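Local coordinates for uncharacterized protein (Leptotrichia buccalis, PDB 3T8K), which is of unknown function but folds as a stack of ankyrin-type helical hairpins, a scaffold that commonly serves protein recognition, at residues D106-Y111 / S143-L148. Sequence-based numbering, arbitrary orientation.
Sequences DITALY and SGLQLL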
ATOM      1  N   ASP A 106      -4.807 -14.897 -13.476  1.00 29.77           N
ATOM      2  CA  ASP A 106      -4.766 -14.111 -14.711  1.00 30.22           C
ATOM      3  C   ASP A 106      -4.010 -12.793 -14.545  1.00 21.74           C
ATOM      4  O   ASP A 106      -4.488 -11.864 -13.891  1.00 24.51           O
ATOM      5  CB  ASP A 106      -6.195 -13.838 -15.187  1.00 36.57           C
ATOM      6  CG  ASP A 106      -6.247 -12.941 -16.408  1.00 41.70           C
ATOM      7  OD1 ASP A 106      -5.259 -12.907 -17.175  1.00 40.77           O
ATOM      8  OD2 ASP A 106      -7.287 -12.281 -16.602  1.00 44.66           O
ATOM      9  N   ILE A 107      -2.830 -12.708 -15.155  1.00 23.93           N
ATOM     10  CA  ILE A 107      -2.000 -11.518 -15.012  1.00 27.45           C
ATOM     11  C   ILE A 107      -2.314 -10.470 -16.082  1.00 23.57           C
ATOM     12  O   ILE A 107      -1.808  -9.347 -16.017  1.00 24.07           O
ATOM     13  CB  ILE A 107      -0.487 -11.884 -15.040  1.00 24.40           C
ATOM     14  CG1 ILE A 107       0.354 -10.770 -14.414  1.00 24.69           C
ATOM     15  CG2 ILE A 107      -0.026 -12.225 -16.464  1.00 27.77           C
ATOM     16  CD1 ILE A 107       1.814 -11.142 -14.252  1.00 30.05           C
ATOM     17  N   THR A 108      -3.152 -10.824 -17.057  1.00 20.85           N
ATOM     18  CA  THR A 108      -3.450  -9.903 -18.169  1.00 23.83           C
ATOM     19  C   THR A 108      -4.541  -8.892 -17.825  1.00 25.68           C
ATOM     20  O   THR A 108      -4.642  -7.837 -18.440  1.00 29.58           O
ATOM     21  CB  THR A 108      -3.870 -10.654 -19.456  1.00 25.14           C
ATOM     22  OG1 THR A 108      -5.153 -11.264 -19.266  1.00 27.27           O
ATOM     23  CG2 THR A 108      -2.857 -11.719 -19.810  1.00 29.21           C
ATOM     24  N   ALA A 109      -5.372  -9.225 -16.845  1.00 24.69           N
ATOM     25  CA  ALA A 109      -6.437  -8.317 -16.429  1.00 23.48           C
ATOM     26  C   ALA A 109      -5.879  -7.039 -15.823  1.00 22.54           C
ATOM     27  O   ALA A 109      -4.909  -7.071 -15.067  1.00 23.28           O
ATOM     28  CB  ALA A 109      -7.359  -9.019 -15.430  1.00 29.56           C
ATOM     29  N   LEU A 110      -6.500  -5.911 -16.158  1.00 26.67           N
ATOM     30  CA  LEU A 110      -6.107  -4.625 -15.614  1.00 27.66           C
ATOM     31  C   LEU A 110      -6.534  -4.479 -14.173  1.00 29.30           C
ATOM     32  O   LEU A 110      -7.361  -5.246 -13.678  1.00 28.45           O
ATOM     33  CB  LEU A 110      -6.732  -3.494 -16.430  1.00 29.74           C
ATOM     34  CG  LEU A 110      -6.273  -3.480 -17.884  1.00 29.61           C
ATOM     35  CD1 LEU A 110      -6.754  -2.217 -18.588  1.00 33.11           C
ATOM     36  CD2 LEU A 110      -4.768  -3.597 -17.933  1.00 29.70           C
ATOM     37  N   TYR A 111      -5.942  -3.510 -13.488  1.00 24.97           N
ATOM     38  CA  TYR A 111      -6.462  -3.093 -12.196  1.00 24.62           C
ATOM     39  C   TYR A 111      -7.450  -2.015 -12.594  1.00 30.38           C
ATOM     40  O   TYR A 111      -7.053  -0.931 -13.016  1.00 31.70           O
ATOM     41  CB  TYR A 111      -5.347  -2.529 -11.304  1.00 26.13           C
ATOM     42  CG  TYR A 111      -5.855  -1.882 -10.028  1.00 24.59           C
ATOM     43  CD1 TYR A 111      -6.462  -2.646  -9.037  1.00 25.33           C
ATOM     44  CD2 TYR A 111      -5.719  -0.516  -9.809  1.00 25.52           C
ATOM     45  CE1 TYR A 111      -6.925  -2.070  -7.872  1.00 23.97           C
ATOM     46  CE2 TYR A 111      -6.194   0.076  -8.636  1.00 26.94           C
ATOM     47  CZ  TYR A 111      -6.794  -0.709  -7.678  1.00 26.47           C
ATOM     48  OH  TYR A 111      -7.268  -0.153  -6.504  1.00 26.24           O
ATOM     49  N   SER A 143       0.796 -14.454 -22.937  1.00 26.17           N
ATOM     50  CA  SER A 143       0.074 -13.804 -24.020  1.00 26.66           C
ATOM     51  C   SER A 143      -1.001 -12.894 -23.459  1.00 25.10           C
ATOM     52  O   SER A 143      -1.606 -13.205 -22.434  1.00 26.32           O
ATOM     53  CB  SER A 143      -0.577 -14.867 -24.908  1.00 29.26           C
ATOM     54  OG  SER A 143      -1.386 -14.282 -25.915  1.00 34.31           O
ATOM     55  N   GLY A 144      -1.248 -11.766 -24.116  1.00 26.89           N
ATOM     56  CA  GLY A 144      -2.369 -10.922 -23.726  1.00 25.80           C
ATOM     57  C   GLY A 144      -2.085  -9.743 -22.808  1.00 24.66           C
ATOM     58  O   GLY A 144      -3.017  -9.105 -22.316  1.00 24.41           O
ATOM     59  N   LEU A 145      -0.816  -9.429 -22.567  1.00 23.54           N
ATOM     60  CA  LEU A 145      -0.504  -8.242 -21.768  1.00 29.24           C
ATOM     61  C   LEU A 145      -1.016  -6.979 -22.467  1.00 29.23           C
ATOM     62  O   LEU A 145      -0.874  -6.824 -23.681  1.00 30.07           O
ATOM     63  CB  LEU A 145       0.996  -8.130 -21.491  1.00 27.11           C
ATOM     64  CG  LEU A 145       1.625  -9.312 -20.746  1.00 26.58           C
ATOM     65  CD1 LEU A 145       3.136  -9.129 -20.608  1.00 30.65           C
ATOM     66  CD2 LEU A 145       0.972  -9.506 -19.392  1.00 22.51           C
ATOM     67  N   GLN A 146      -1.617  -6.082 -21.696  1.00 26.86           N
ATOM     68  CA  GLN A 146      -2.239  -4.888 -22.256  1.00 29.00           C
ATOM     69  C   GLN A 146      -1.298  -3.704 -22.094  1.00 29.97           C
ATOM     70  O   GLN A 146      -1.489  -2.847 -21.228  1.00 26.41           O
ATOM     71  CB  GLN A 146      -3.586  -4.629 -21.571  1.00 33.38           C
ATOM     72  CG  GLN A 146      -4.561  -5.790 -21.719  1.00 30.85           C
ATOM     73  CD  GLN A 146      -5.948  -5.468 -21.199  1.00 32.41           C
ATOM     74  OE1 GLN A 146      -6.646  -4.617 -21.749  1.00 36.14           O
ATOM     75  NE2 GLN A 146      -6.357  -6.156 -20.138  1.00 32.39           N
ATOM     76  N   LEU A 147      -0.272  -3.670 -22.934  1.00 25.93           N
ATOM     77  CA  LEU A 147       0.812  -2.702 -22.790  1.00 33.75           C
ATOM     78  C   LEU A 147       0.563  -1.346 -23.461  1.00 32.39           C
ATOM     79  O   LEU A 147       1.289  -0.391 -23.194  1.00 30.93           O
ATOM     80  CB  LEU A 147       2.132  -3.291 -23.309  1.00 34.24           C
ATOM     81  CG  LEU A 147       2.623  -4.639 -22.761  1.00 36.12           C
ATOM     82  CD1 LEU A 147       4.008  -4.947 -23.329  1.00 33.54           C
ATOM     83  CD2 LEU A 147       2.661  -4.651 -21.238  1.00 26.44           C
ATOM     84  N   LEU A 148      -0.454  -1.263 -24.317  1.00 35.12           N
ATOM     85  CA  LEU A 148      -0.712  -0.056 -25.108  1.00 35.80           C
ATOM     86  C   LEU A 148      -2.107   0.489 -24.864  1.00 37.72           C
ATOM     87  O   LEU A 148      -2.689   1.155 -25.718  1.00 44.01           O
ATOM     88  CB  LEU A 148      -0.531  -0.347 -26.599  1.00 31.74           C
ATOM     89  CG  LEU A 148       0.898  -0.727 -26.961  1.00 30.54           C
ATOM     90  CD1 LEU A 148       0.988  -1.148 -28.429  1.00 31.57           C
ATOM     91  CD2 LEU A 148       1.832   0.428 -26.655  1.00 33.82           C
TER
HETATM   92  O   HOH W   1      -2.267  -6.687 -18.911  1.00 20.97           O
HETATM   93  O   HOH W   2      -8.988  -5.848 -18.025  1.00 33.71           O
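The carboxamide of Gln146 has Leu110 over one face, the isobutyl group crossing it with CG 3.5 Å from NE2 and CD2 above CD. At the edge of the amide, NE2 donates to Thr108 O at 2.9 Å, nearly straight (163°) and tilted 29° from the carbonyl plane. A water bridges the same oxygen to Gln146 N, so Gln146 holds one carbonyl twice, the side chain directly and the backbone N through water. Asp106 OD1 takes Thr108 N from above the carboxylate, as an Asx turn, and Thr108 OG1 on its syn lone pair at 2.7 Å; OD2 pairs with Arg71. With chi1 at 69°, the Thr108 hydroxyl turns back to Asp106 while methyl CG2 faces Ser143 O at 3.3 Å. Ile107 CG2 meets Leu145 CD2 on the apolar side, where both residues also pack on Ile139 of helix 129-140. Cutting Gln146 back to an alanine is likely to leave Thr108 O without its amide donor and take the amide face away from Leu110. Successive loops of the ankyrin-like stack, one before and one after helix 129-140, are thus joined by a directional hydrogen bond from a side-chain amide and by water, beside hydrophobic contact.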